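Local coordinates for intimin adherence protein (Escherichia coli O157:H7, PDB 3NCX) that probably mediates bacterial adhesion to host cells by binding the translocated receptor Tir through its C-terminal lectin-like domain, at residues V100-Y105 / M110-N115; T122-I127 / Y184-E189; G132-Y137 / N144-W149; D9-D14 / G47-Y52. The protein carries 1 engineered substitution. All blocks are in the same frame, centred on the assembly; numbering follows the deposited sequence.

In the fold
Interaction 4 comes first in the chain and lies in the N-terminal Ig-like part. Interactions 1, 2 and 3 follow in the C-type lectin range. Their centres are about 11 to 16 Å apart, and all three touch one another. Interactions 1 and 2 reach the same mixed sheet through its neighbouring strands 97-103 and 184-188. Interaction 3 falls between the two segments of interaction 2 in sequence. It concerns the loop after helix 121-131 and the run into strand 147-149. Interaction 4 is about 32 to 41 Å from the others, centre to centre, on the opposite side of the chain's centre. Interactions 1 to 3 thus belong to the lectin-like domain, the part probably concerned with Tir, and interaction 4 to the Ig-like domain.

Interaction 1: residues V100-Y105 / M110-N115; sequences VDKQAY and MSICKN
Ile112 carries this contact, reaching from the last turn of helix 106-112 to Asp101, Lys102 and Ala104. At its CB the side chain forks. The CG2 branch lies 4.1 Å from Asp101 CB and close to the base of that carboxylate, and the two side chains lie antiparallel, passing alongside. The other branch starts at CG1, which has Lys102 NZ 4.1 Å away. With chi2 extended at 178°, CG1 carries CD1 on to the tip of the contact. There CD1 meets both Lys102 NZ and the methyl of Ala104, whose CB is 4.0 Å from CD1. The Lys102 chain crosses Ile112 at about a right angle, and its bend at chi4 brings the ammonium nitrogen to this tip. Just past Ile112 the helix ends in a Schellman motif, with Lys114 as the C-prime residue and a bond from Asn115 N to Met110 O of 2.6 Å. Cys113 is joined by a disulfide to Cys187 of strand 184-188, which ties this helix end to the sheet. The contact lies at the surface. An aliphatic side chain is set among one methyl and two charged residues: Asp101 offers CB and CG, Lys102 its ammonium nitrogen, with no polar bond between the segments.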
loop_
_atom_site.group_PDB
_atom_site.type_symbol
_atom_site.label_atom_id
_atom_site.label_comp_id
_atom_site.label_asym_id
_atom_site.label_seq_id
_atom_site.Cartn_x
_atom_site.Cartn_y
_atom_site.Cartn_z
ATOM N N VAL A 100 -5.520 -1.426 -8.049
ATOM C CA VAL A 100 -5.964 -2.651 -8.693
ATOM C C VAL A 100 -7.436 -2.546 -9.074
ATOM O O VAL A 100 -8.314 -2.590 -8.212
ATOM C CB VAL A 100 -5.756 -3.878 -7.785
ATOM C CG1 VAL A 100 -6.081 -5.155 -8.541
ATOM C CG2 VAL A 100 -4.330 -3.915 -7.264
ATOM N N ASP A 101 -7.697 -2.394 -10.368
ATOM C CA ASP A 101 -9.061 -2.365 -10.874
ATOM C C ASP A 101 -9.502 -3.766 -11.279
ATOM O O ASP A 101 -8.888 -4.755 -10.881
ATOM C CB ASP A 101 -9.184 -1.394 -12.049
ATOM C CG ASP A 101 -9.260 0.057 -11.599
ATOM O OD1 ASP A 101 -8.208 0.633 -11.250
ATOM O OD2 ASP A 101 -10.375 0.622 -11.598
ATOM N N LYS A 102 -10.567 -3.851 -12.065
ATOM C CA LYS A 102 -11.106 -5.146 -12.466
ATOM C C LYS A 102 -10.250 -5.814 -13.541
ATOM O O LYS A 102 -9.342 -5.199 -14.100
ATOM C CB LYS A 102 -12.554 -5.001 -12.942
ATOM C CG LYS A 102 -12.767 -3.936 -14.006
ATOM C CD LYS A 102 -14.221 -3.904 -14.459
ATOM C CE LYS A 102 -14.505 -2.709 -15.358
ATOM N NZ LYS A 102 -13.677 -2.729 -16.594
ATOM N N GLN A 103 -10.543 -7.083 -13.818
ATOM C CA GLN A 103 -9.822 -7.835 -14.837
ATOM C C GLN A 103 -10.282 -7.420 -16.229
ATOM O O GLN A 103 -11.461 -7.132 -16.442
ATOM C CB GLN A 103 -10.027 -9.338 -14.641
ATOM C CG GLN A 103 -9.587 -9.856 -13.280
ATOM C CD GLN A 103 -9.761 -11.358 -13.142
ATOM O OE1 GLN A 103 -10.317 -12.013 -14.022
ATOM N NE2 GLN A 103 -9.283 -11.910 -12.035
ATOM N N ALA A 104 -9.344 -7.392 -17.172
ATOM C CA ALA A 104 -9.634 -6.970 -18.539
ATOM C C ALA A 104 -8.514 -7.386 -19.486
ATOM O O ALA A 104 -7.454 -7.829 -19.048
ATOM C CB ALA A 104 -9.838 -5.461 -18.591
ATOM N N TYR A 105 -8.753 -7.247 -20.786
ATOM C CA TYR A 105 -7.716 -7.504 -21.776
ATOM C C TYR A 105 -6.794 -6.294 -21.844
ATOM O O TYR A 105 -7.159 -5.211 -21.385
ATOM C CB TYR A 105 -8.328 -7.791 -23.147
ATOM C CG TYR A 105 -9.235 -8.999 -23.170
ATOM C CD1 TYR A 105 -9.089 -10.019 -22.239
ATOM C CD2 TYR A 105 -10.239 -9.119 -24.120
ATOM C CE1 TYR A 105 -9.915 -11.125 -22.255
ATOM C CE2 TYR A 105 -11.071 -10.221 -24.144
ATOM C CZ TYR A 105 -10.906 -11.221 -23.209
ATOM O OH TYR A 105 -11.735 -12.321 -23.232
ATOM N N MET A 110 -5.657 -0.665 -20.687
ATOM C CA MET A 110 -5.002 0.582 -21.052
ATOM C C MET A 110 -5.948 1.769 -20.876
ATOM O O MET A 110 -5.601 2.756 -20.232
ATOM C CB MET A 110 -4.496 0.516 -22.493
ATOM C CG MET A 110 -3.477 1.583 -22.843
ATOM S SD MET A 110 -3.029 1.556 -24.587
ATOM C CE MET A 110 -4.599 1.987 -25.331
ATOM N N SER A 111 -7.146 1.665 -21.444
ATOM C CA SER A 111 -8.126 2.742 -21.343
ATOM C C SER A 111 -8.617 2.913 -19.907
ATOM O O SER A 111 -8.784 4.036 -19.429
ATOM C CB SER A 111 -9.308 2.497 -22.284
ATOM O OG SER A 111 -10.035 1.344 -21.900
ATOM N N ILE A 112 -8.849 1.796 -19.225
ATOM C CA ILE A 112 -9.257 1.832 -17.826
ATOM C C ILE A 112 -8.266 2.632 -16.988
ATOM O O ILE A 112 -8.654 3.505 -16.211
ATOM C CB ILE A 112 -9.381 0.417 -17.238
ATOM C CG1 ILE A 112 -10.570 -0.315 -17.861
ATOM C CG2 ILE A 112 -9.525 0.480 -15.726
ATOM C CD1 ILE A 112 -10.737 -1.730 -17.368
ATOM N N CYS A 113 -6.984 2.331 -17.155
ATOM C CA CYS A 113 -5.937 3.020 -16.411
ATOM C C CYS A 113 -5.478 4.282 -17.131
ATOM O O CYS A 113 -4.408 4.816 -16.840
ATOM C CB CYS A 113 -4.747 2.089 -16.170
ATOM S SG CYS A 113 -5.095 0.704 -15.059
ATOM N N LYS A 114 -6.293 4.755 -18.068
ATOM C CA LYS A 114 -5.965 5.952 -18.831
ATOM C C LYS A 114 -4.495 5.953 -19.244
ATOM O O LYS A 114 -3.789 6.946 -19.070
ATOM C CB LYS A 114 -6.294 7.213 -18.029
ATOM C CG LYS A 114 -7.785 7.443 -17.824
ATOM C CD LYS A 114 -8.059 8.810 -17.215
ATOM C CE LYS A 114 -9.553 9.081 -17.115
ATOM N NZ LYS A 114 -9.840 10.447 -16.597
ATOM N N ASN A 115 -4.048 4.823 -19.784
ATOM C CA ASN A 115 -2.675 4.666 -20.250
ATOM C C ASN A 115 -1.637 4.926 -19.163
ATOM O O ASN A 115 -0.627 5.586 -19.400
ATOM C CB ASN A 115 -2.417 5.560 -21.464
ATOM C CG ASN A 115 -3.253 5.162 -22.666
ATOM O OD1 ASN A 115 -2.763 4.507 -23.584
ATOM N ND2 ASN A 115 -4.524 5.547 -22.660
#

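Interaction 2: residues T122-I127 / Y184-E189; sequences TVLSDI and YAVCVE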
loop_
_atom_site.group_PDB
_atom_site.type_symbol
_atom_site.label_atom_id
_atom_site.label_comp_id
_atom_site.label_asym_id
_atom_site.label_seq_id
_atom_site.Cartn_x
_atom_site.Cartn_y
_atom_site.Cartn_z
ATOM N N THR A 122 9.661 -3.920 -12.783
ATOM C CA THR A 122 10.236 -3.377 -11.560
ATOM C C THR A 122 9.239 -2.476 -10.835
ATOM O O THR A 122 9.183 -2.462 -9.604
ATOM C CB THR A 122 11.532 -2.598 -11.848
ATOM O OG1 THR A 122 12.512 -3.489 -12.395
ATOM C CG2 THR A 122 12.079 -1.983 -10.575
ATOM N N VAL A 123 8.451 -1.728 -11.598
ATOM C CA VAL A 123 7.433 -0.869 -11.007
ATOM C C VAL A 123 6.549 -1.681 -10.067
ATOM O O VAL A 123 6.136 -1.198 -9.013
ATOM C CB VAL A 123 6.560 -0.201 -12.082
ATOM C CG1 VAL A 123 5.519 0.698 -11.435
ATOM C CG2 VAL A 123 7.425 0.594 -13.047
ATOM N N LEU A 124 6.280 -2.925 -10.450
ATOM C CA LEU A 124 5.415 -3.802 -9.668
ATOM C C LEU A 124 6.187 -4.633 -8.646
ATOM O O LEU A 124 5.750 -4.788 -7.506
ATOM C CB LEU A 124 4.617 -4.724 -10.594
ATOM C CG LEU A 124 3.602 -4.049 -11.519
ATOM C CD1 LEU A 124 3.067 -5.038 -12.544
ATOM C CD2 LEU A 124 2.466 -3.443 -10.711
ATOM N N SER A 125 7.332 -5.170 -9.057
ATOM C CA SER A 125 8.138 -6.006 -8.174
ATOM C C SER A 125 8.710 -5.197 -7.015
ATOM O O SER A 125 8.909 -5.724 -5.921
ATOM C CB SER A 125 9.267 -6.688 -8.952
ATOM O OG SER A 125 10.143 -5.734 -9.525
ATOM N N ASP A 126 8.973 -3.917 -7.260
ATOM C CA ASP A 126 9.472 -3.027 -6.219
ATOM C C ASP A 126 8.447 -2.869 -5.108
ATOM O O ASP A 126 8.800 -2.691 -3.942
ATOM C CB ASP A 126 9.830 -1.658 -6.799
ATOM C CG ASP A 126 11.244 -1.608 -7.340
ATOM O OD1 ASP A 126 11.841 -2.684 -7.545
ATOM O OD2 ASP A 126 11.756 -0.492 -7.562
ATOM N N ILE A 127 7.173 -2.935 -5.474
ATOM C CA ILE A 127 6.104 -2.825 -4.495
ATOM C C ILE A 127 6.021 -4.075 -3.625
ATOM O O ILE A 127 5.725 -3.996 -2.432
ATOM C CB ILE A 127 4.755 -2.532 -5.167
ATOM C CG1 ILE A 127 4.695 -1.054 -5.556
ATOM C CG2 ILE A 127 3.602 -2.883 -4.241
ATOM C CD1 ILE A 127 3.360 -0.613 -6.082
ATOM N N TYR A 184 -5.573 -8.626 -14.115
ATOM C CA TYR A 184 -6.063 -7.381 -13.530
ATOM C C TYR A 184 -5.464 -6.145 -14.188
ATOM O O TYR A 184 -4.294 -6.138 -14.572
ATOM C CB TYR A 184 -5.784 -7.347 -12.025
ATOM C CG TYR A 184 -6.686 -8.250 -11.220
ATOM C CD1 TYR A 184 -6.373 -9.588 -11.034
ATOM C CD2 TYR A 184 -7.853 -7.764 -10.647
ATOM C CE1 TYR A 184 -7.194 -10.418 -10.301
ATOM C CE2 TYR A 184 -8.682 -8.587 -9.912
ATOM C CZ TYR A 184 -8.348 -9.914 -9.741
ATOM O OH TYR A 184 -9.169 -10.741 -9.008
ATOM N N ALA A 185 -6.276 -5.101 -14.314
ATOM C CA ALA A 185 -5.797 -3.816 -14.805
ATOM C C ALA A 185 -5.254 -2.999 -13.640
ATOM O O ALA A 185 -6.019 -2.412 -12.875
ATOM C CB ALA A 185 -6.916 -3.063 -15.506
ATOM N N VAL A 186 -3.932 -2.975 -13.501
ATOM C CA VAL A 186 -3.297 -2.243 -12.413
ATOM C C VAL A 186 -2.826 -0.867 -12.873
ATOM O O VAL A 186 -1.932 -0.747 -13.711
ATOM C CB VAL A 186 -2.113 -3.025 -11.808
ATOM C CG1 VAL A 186 -1.399 -2.182 -10.766
ATOM C CG2 VAL A 186 -2.597 -4.327 -11.193
ATOM N N CYS A 187 -3.442 0.171 -12.318
ATOM C CA CYS A 187 -3.100 1.539 -12.668
ATOM C C CYS A 187 -1.986 2.058 -11.772
ATOM O O CYS A 187 -2.057 1.951 -10.547
ATOM C CB CYS A 187 -4.327 2.446 -12.556
ATOM S SG CYS A 187 -5.737 1.929 -13.567
ATOM N N VAL A 188 -0.951 2.611 -12.390
ATOM C CA VAL A 188 0.137 3.221 -11.645
ATOM C C VAL A 188 -0.049 4.729 -11.643
ATOM O O VAL A 188 0.154 5.389 -12.663
ATOM C CB VAL A 188 1.501 2.873 -12.253
ATOM C CG1 VAL A 188 2.615 3.555 -11.477
ATOM C CG2 VAL A 188 1.699 1.368 -12.266
ATOM N N GLU A 189 -0.445 5.269 -10.497
ATOM C CA GLU A 189 -0.732 6.693 -10.385
ATOM C C GLU A 189 0.127 7.365 -9.318
ATOM O O GLU A 189 0.930 8.247 -9.622
ATOM C CB GLU A 189 -2.217 6.909 -10.090
ATOM C CG GLU A 189 -3.142 6.245 -11.100
ATOM C CD GLU A 189 -4.607 6.546 -10.845
ATOM O OE1 GLU A 189 -4.906 7.314 -9.906
ATOM O OE2 GLU A 189 -5.460 6.014 -11.587
ATOM O OXT GLU A 189 0.045 7.041 -8.133
#
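Val123 and Val188 meet tip to tip, helix against strand. A single methyl of the helix residue, Val123 CG1, does the touching. It lies 4.0 Å from Val188 CG2 and 4.1 Å from Val188 CG1, so it faces both branches of the strand valine. The second pair is Leu124 with Val186. Leu124 CD2 lies 4.1 Å from Val186 CG1, and the two side chains cross obliquely. The CB of Leu124 does not aim straight at the strand; its outer end does the approaching. Its CG stands anti to the carbonyl carbon (chi1 -65°), and a nearly extended chi2 of 170° then sends one methyl to Val186. The contact is therefore wholly apolar, made by two successive helix residues and two alternate strand residues.

Further bonds hold the backbones on either side. Along the helix, Asp126 N bonds to Thr122 O at 2.8 Å. On the strand, Cys187 is joined to Lys99 by a backbone bond, and the side-chain carboxylate of Glu189, through OE1, forms a salt bridge with the same lysine.

Helix 121-131 thus packs on strand 184-188, an outermost strand of its mixed sheet, in the lectin-like domain. Ala148 of strand 147-149 touches Leu124 and Val186, and Ile98 of the adjacent strand 97-103 touches Val188 and Ile127, so the helix and strand meet between two further strands.

Interaction 3: residues G132-Y137 / N144-W149; sequences GAANKY and NSITAW
Ala134, the residue that meets Ile146, sits in a short 3-10 turn whose shortest polar bond runs from Lys136 N to Ala133 O, 3.1 Å. A second bond, from Tyr137 N to Ala134 O at 3.2 Å, closes the turn. Across the contact, Ala134 CB meets Ile146 CD1 at 3.7 Å. Only the tip of the isoleucine takes part. A chi1 of -55° places CG1 beside the backbone N, and the extended chi2 of -178° pushes CD1 out to the alanine methyl. Nearer the surface Asn135 approaches the backbone of Asn144, with OD1 4.4 Å from CA. This is proximity alone, not a bond. Asn166 positions the second segment from outside: its OD1 accepts from Ile146 N, and its ND2 is hydrogen-bonded to Ser145 OG. Leu167 forms backbone hydrogen bonds with both Ala134 and Ile146, so it bridges the two segments. Ile168 touches Asn135 and Ile146. In this lectin-like domain the loop after helix 121-131 therefore meets the run into strand 147-149 by one buried methyl-to-methyl contact, while Asn166 and Leu167 supply polar bonds around the touching residues.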
loop_
_atom_site.group_PDB
_atom_site.type_symbol
_atom_site.label_atom_id
_atom_site.label_comp_id
_atom_site.label_asym_id
_atom_site.label_seq_id
_atom_site.Cartn_x
_atom_site.Cartn_y
_atom_site.Cartn_z
ATOM N N GLY A 132 5.234 -6.694 0.265
ATOM C CA GLY A 132 5.013 -8.128 0.307
ATOM C C GLY A 132 3.727 -8.523 -0.397
ATOM O O GLY A 132 3.061 -7.686 -1.004
ATOM N N ALA A 133 3.378 -9.803 -0.313
ATOM C CA ALA A 133 2.195 -10.326 -0.989
ATOM C C ALA A 133 0.957 -9.464 -0.750
ATOM O O ALA A 133 0.608 -9.157 0.392
ATOM C CB ALA A 133 1.935 -11.764 -0.564
ATOM N N ALA A 134 0.295 -9.083 -1.836
ATOM C CA ALA A 134 -0.864 -8.200 -1.761
ATOM C C ALA A 134 -1.969 -8.756 -0.868
ATOM O O ALA A 134 -2.649 -8.003 -0.170
ATOM C CB ALA A 134 -1.403 -7.918 -3.155
ATOM N N ASN A 135 -2.144 -10.074 -0.894
ATOM C CA ASN A 135 -3.233 -10.715 -0.162
ATOM C C ASN A 135 -3.020 -10.775 1.351
ATOM O O ASN A 135 -3.920 -11.161 2.097
ATOM C CB ASN A 135 -3.525 -12.111 -0.725
ATOM C CG ASN A 135 -2.342 -13.054 -0.603
ATOM O OD1 ASN A 135 -2.467 -14.253 -0.852
ATOM N ND2 ASN A 135 -1.191 -12.520 -0.213
ATOM N N LYS A 136 -1.832 -10.389 1.803
ATOM C CA LYS A 136 -1.569 -10.309 3.233
ATOM C C LYS A 136 -2.248 -9.081 3.830
ATOM O O LYS A 136 -2.170 -8.837 5.035
ATOM C CB LYS A 136 -0.064 -10.279 3.513
ATOM C CG LYS A 136 0.621 -11.627 3.360
ATOM C CD LYS A 136 2.064 -11.560 3.824
ATOM C CE LYS A 136 2.692 -12.941 3.883
ATOM N NZ LYS A 136 1.947 -13.850 4.798
ATOM N N TYR A 137 -2.916 -8.312 2.976
ATOM C CA TYR A 137 -3.626 -7.116 3.410
ATOM C C TYR A 137 -5.136 -7.305 3.299
ATOM O O TYR A 137 -5.626 -7.989 2.398
ATOM C CB TYR A 137 -3.157 -5.893 2.619
ATOM C CG TYR A 137 -1.691 -5.587 2.829
ATOM C CD1 TYR A 137 -0.730 -6.042 1.938
ATOM C CD2 TYR A 137 -1.267 -4.862 3.934
ATOM C CE1 TYR A 137 0.613 -5.773 2.134
ATOM C CE2 TYR A 137 0.072 -4.589 4.140
ATOM C CZ TYR A 137 1.009 -5.046 3.239
ATOM O OH TYR A 137 2.343 -4.773 3.444
ATOM N N ASN A 144 -5.934 -15.286 -4.282
ATOM C CA ASN A 144 -4.728 -16.100 -4.193
ATOM C C ASN A 144 -3.697 -15.656 -5.220
ATOM O O ASN A 144 -2.500 -15.897 -5.064
ATOM C CB ASN A 144 -5.060 -17.578 -4.405
ATOM C CG ASN A 144 -5.931 -18.144 -3.303
ATOM O OD1 ASN A 144 -5.729 -17.852 -2.124
ATOM N ND2 ASN A 144 -6.907 -18.962 -3.682
ATOM N N SER A 145 -4.177 -15.005 -6.274
ATOM C CA SER A 145 -3.317 -14.545 -7.354
ATOM C C SER A 145 -3.786 -13.200 -7.894
ATOM O O SER A 145 -4.982 -12.970 -8.056
ATOM C CB SER A 145 -3.298 -15.574 -8.484
ATOM O OG SER A 145 -2.723 -15.035 -9.661
ATOM N N ILE A 146 -2.835 -12.312 -8.164
ATOM C CA ILE A 146 -3.143 -11.033 -8.788
ATOM C C ILE A 146 -2.181 -10.762 -9.938
ATOM O O ILE A 146 -1.166 -10.083 -9.769
ATOM C CB ILE A 146 -3.078 -9.864 -7.783
ATOM C CG1 ILE A 146 -3.988 -10.130 -6.584
ATOM C CG2 ILE A 146 -3.472 -8.559 -8.460
ATOM C CD1 ILE A 146 -4.002 -9.004 -5.576
ATOM N N THR A 147 -2.502 -11.306 -11.108
ATOM C CA THR A 147 -1.697 -11.084 -12.302
ATOM C C THR A 147 -1.964 -9.684 -12.842
ATOM O O THR A 147 -3.118 -9.288 -13.021
ATOM C CB THR A 147 -2.001 -12.131 -13.398
ATOM O OG1 THR A 147 -1.708 -13.444 -12.906
ATOM C CG2 THR A 147 -1.163 -11.866 -14.634
ATOM N N ALA A 148 -0.896 -8.936 -13.098
ATOM C CA ALA A 148 -1.025 -7.556 -13.554
ATOM C C ALA A 148 -0.370 -7.331 -14.914
ATOM O O ALA A 148 0.707 -7.859 -15.191
ATOM C CB ALA A 148 -0.438 -6.605 -12.519
ATOM N N TRP A 149 -1.025 -6.543 -15.763
ATOM C CA TRP A 149 -0.463 -6.193 -17.063
ATOM C C TRP A 149 0.763 -5.303 -16.905
ATOM O O TRP A 149 0.803 -4.436 -16.034
ATOM C CB TRP A 149 -1.495 -5.464 -17.931
ATOM C CG TRP A 149 -2.567 -6.338 -18.510
ATOM C CD1 TRP A 149 -3.899 -6.316 -18.203
ATOM C CD2 TRP A 149 -2.403 -7.355 -19.505
ATOM N NE1 TRP A 149 -4.571 -7.257 -18.944
ATOM C CE2 TRP A 149 -3.676 -7.910 -19.751
ATOM C CE3 TRP A 149 -1.302 -7.852 -20.211
ATOM C CZ2 TRP A 149 -3.879 -8.939 -20.671
ATOM C CZ3 TRP A 149 -1.506 -8.873 -21.125
ATOM C CH2 TRP A 149 -2.785 -9.405 -21.346
#

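Interaction 4: residues D9-D14 / G47-Y52; sequences DELKID and GTYSWY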
loop_
_atom_site.group_PDB
_atom_site.type_symbol
_atom_site.label_atom_id
_atom_site.label_comp_id
_atom_site.label_asym_id
_atom_site.label_seq_id
_atom_site.Cartn_x
_atom_site.Cartn_y
_atom_site.Cartn_z
ATOM N N ASP A 9 6.546 9.243 30.560
ATOM C CA ASP A 9 7.390 10.019 29.660
ATOM C C ASP A 9 6.496 10.732 28.657
ATOM O O ASP A 9 5.287 10.499 28.615
ATOM C CB ASP A 9 8.373 9.118 28.912
ATOM C CG ASP A 9 8.663 7.829 29.649
ATOM O OD1 ASP A 9 9.442 7.860 30.623
ATOM O OD2 ASP A 9 8.115 6.782 29.246
ATOM N N GLU A 10 7.086 11.598 27.842
ATOM C CA GLU A 10 6.310 12.310 26.838
ATOM C C GLU A 10 5.900 11.373 25.706
ATOM O O GLU A 10 6.668 10.503 25.295
ATOM C CB GLU A 10 7.079 13.517 26.300
ATOM C CG GLU A 10 8.345 13.181 25.537
ATOM C CD GLU A 10 8.985 14.411 24.917
ATOM O OE1 GLU A 10 8.883 15.505 25.510
ATOM O OE2 GLU A 10 9.586 14.284 23.829
ATOM N N LEU A 11 4.677 11.552 25.221
ATOM C CA LEU A 11 4.145 10.741 24.136
ATOM C C LEU A 11 5.010 10.876 22.888
ATOM O O LEU A 11 5.433 11.976 22.531
ATOM C CB LEU A 11 2.705 11.155 23.828
ATOM C CG LEU A 11 1.984 10.405 22.707
ATOM C CD1 LEU A 11 1.900 8.921 23.022
ATOM C CD2 LEU A 11 0.600 10.991 22.491
ATOM N N LYS A 12 5.265 9.750 22.229
ATOM C CA LYS A 12 6.123 9.722 21.050
ATOM C C LYS A 12 5.657 8.663 20.054
ATOM O O LYS A 12 5.489 7.496 20.411
ATOM C CB LYS A 12 7.571 9.443 21.463
ATOM C CG LYS A 12 8.529 9.227 20.301
ATOM C CD LYS A 12 8.950 10.543 19.666
ATOM C CE LYS A 12 9.700 10.313 18.360
ATOM N NZ LYS A 12 10.887 9.429 18.536
ATOM N N ILE A 13 5.445 9.073 18.808
ATOM C CA ILE A 13 5.123 8.126 17.746
ATOM C C ILE A 13 6.397 7.632 17.063
ATOM O O ILE A 13 7.139 8.414 16.464
ATOM C CB ILE A 13 4.177 8.733 16.692
ATOM C CG1 ILE A 13 2.772 8.902 17.270
ATOM C CG2 ILE A 13 4.117 7.847 15.460
ATOM C CD1 ILE A 13 1.767 9.433 16.270
ATOM N N ASP A 14 6.645 6.330 17.163
ATOM C CA ASP A 14 7.843 5.726 16.589
ATOM C C ASP A 14 7.939 5.982 15.089
ATOM O O ASP A 14 6.986 5.744 14.345
ATOM C CB ASP A 14 7.863 4.219 16.862
ATOM C CG ASP A 14 9.127 3.771 17.572
ATOM O OD1 ASP A 14 10.140 3.518 16.885
ATOM O OD2 ASP A 14 9.103 3.669 18.819
ATOM N N GLY A 47 0.072 4.632 28.223
ATOM C CA GLY A 47 -0.009 3.388 27.477
ATOM C C GLY A 47 -1.271 3.190 26.659
ATOM O O GLY A 47 -1.309 2.336 25.775
ATOM N N THR A 48 -2.309 3.966 26.952
ATOM C CA THR A 48 -3.561 3.855 26.212
ATOM C C THR A 48 -3.681 4.979 25.190
ATOM O O THR A 48 -3.619 6.157 25.540
ATOM C CB THR A 48 -4.784 3.876 27.148
ATOM O OG1 THR A 48 -4.869 5.147 27.804
ATOM C CG2 THR A 48 -4.672 2.776 28.191
ATOM N N TYR A 49 -3.858 4.612 23.926
ATOM C CA TYR A 49 -3.859 5.598 22.853
ATOM C C TYR A 49 -5.121 5.550 21.998
ATOM O O TYR A 49 -5.850 4.558 21.996
ATOM C CB TYR A 49 -2.626 5.412 21.965
ATOM C CG TYR A 49 -1.363 5.119 22.741
ATOM C CD1 TYR A 49 -0.696 6.125 23.428
ATOM C CD2 TYR A 49 -0.840 3.835 22.789
ATOM C CE1 TYR A 49 0.458 5.860 24.141
ATOM C CE2 TYR A 49 0.312 3.561 23.498
ATOM C CZ TYR A 49 0.959 4.575 24.172
ATOM O OH TYR A 49 2.108 4.302 24.878
ATOM N N SER A 50 -5.368 6.639 21.278
ATOM C CA SER A 50 -6.461 6.717 20.320
ATOM C C SER A 50 -5.962 7.456 19.087
ATOM O O SER A 50 -5.252 8.456 19.203
ATOM C CB SER A 50 -7.664 7.442 20.927
ATOM O OG SER A 50 -7.315 8.752 21.337
ATOM N N TRP A 51 -6.324 6.966 17.906
ATOM C CA TRP A 51 -5.754 7.491 16.671
ATOM C C TRP A 51 -6.765 8.260 15.826
ATOM O O TRP A 51 -7.970 8.016 15.901
ATOM C CB TRP A 51 -5.117 6.360 15.862
ATOM C CG TRP A 51 -4.163 5.540 16.673
ATOM C CD1 TRP A 51 -4.481 4.540 17.547
ATOM C CD2 TRP A 51 -2.735 5.651 16.696
ATOM N NE1 TRP A 51 -3.341 4.021 18.110
ATOM C CE2 TRP A 51 -2.254 4.685 17.603
ATOM C CE3 TRP A 51 -1.815 6.471 16.035
ATOM C CZ2 TRP A 51 -0.897 4.517 17.868
ATOM C CZ3 TRP A 51 -0.468 6.304 16.299
ATOM C CH2 TRP A 51 -0.022 5.335 17.206
ATOM N N TYR A 52 -6.260 9.190 15.022
ATOM C CA TYR A 52 -7.109 10.064 14.225
ATOM C C TYR A 52 -6.437 10.437 12.909
ATOM O O TYR A 52 -5.234 10.695 12.867
ATOM C CB TYR A 52 -7.447 11.329 15.019
ATOM C CG TYR A 52 -8.107 12.419 14.205
ATOM C CD1 TYR A 52 -9.487 12.466 14.059
ATOM C CD2 TYR A 52 -7.349 13.410 13.590
ATOM C CE1 TYR A 52 -10.094 13.466 13.320
ATOM C CE2 TYR A 52 -7.947 14.411 12.848
ATOM C CZ TYR A 52 -9.319 14.435 12.717
ATOM O OH TYR A 52 -9.919 15.431 11.981
#
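Leu11 and Ile13 reach Tyr49 and Trp51 by different torsions. Leu11 has CG opposite its backbone N (chi1 180°), and a chi2 of 60° then turns CD1 to the tyrosine. Ile13 instead keeps CG1 beside the N, at chi1 -72°, and extends chi2 to send CD1 to the tryptophan. Leu11 CD1 lies 3.6 Å from Tyr49 CE1, and Tyr49 CD1 is 3.8 Å from the same methyl. The two side chains pass alongside with their tips pointing opposite ways, and the methyl approaches the ring obliquely. Ile13 CD1 makes the matching approach to the benzene part of the indole, 3.8 Å from Trp51 CZ3, again oblique and with the side chains running in opposite senses.

Residues two apart on each segment thus pair in order, Leu11 with Tyr49 and Ile13 with Trp51. The segments belong to different sheets. Strand 12-13 pairs with strand 37-43, while strand 49-53 pairs with strand 75-81. The contact is apolar packing between the two sheets of an Ig-like beta sandwich, consistent with a bacterial Ig-like domain of group 2.

Other strands complete the layer. Ala79 of strand 75-81 touches Ile13 and Trp51, and Val87 of strand 86-91 touches Leu11 and Ile13. Tyr49 OH is hydrogen-bonded to Gly44 O, which holds the far end of the ring. Gly47 C lies 3.5 Å above one face of the Tyr49 ring, offset toward the rim.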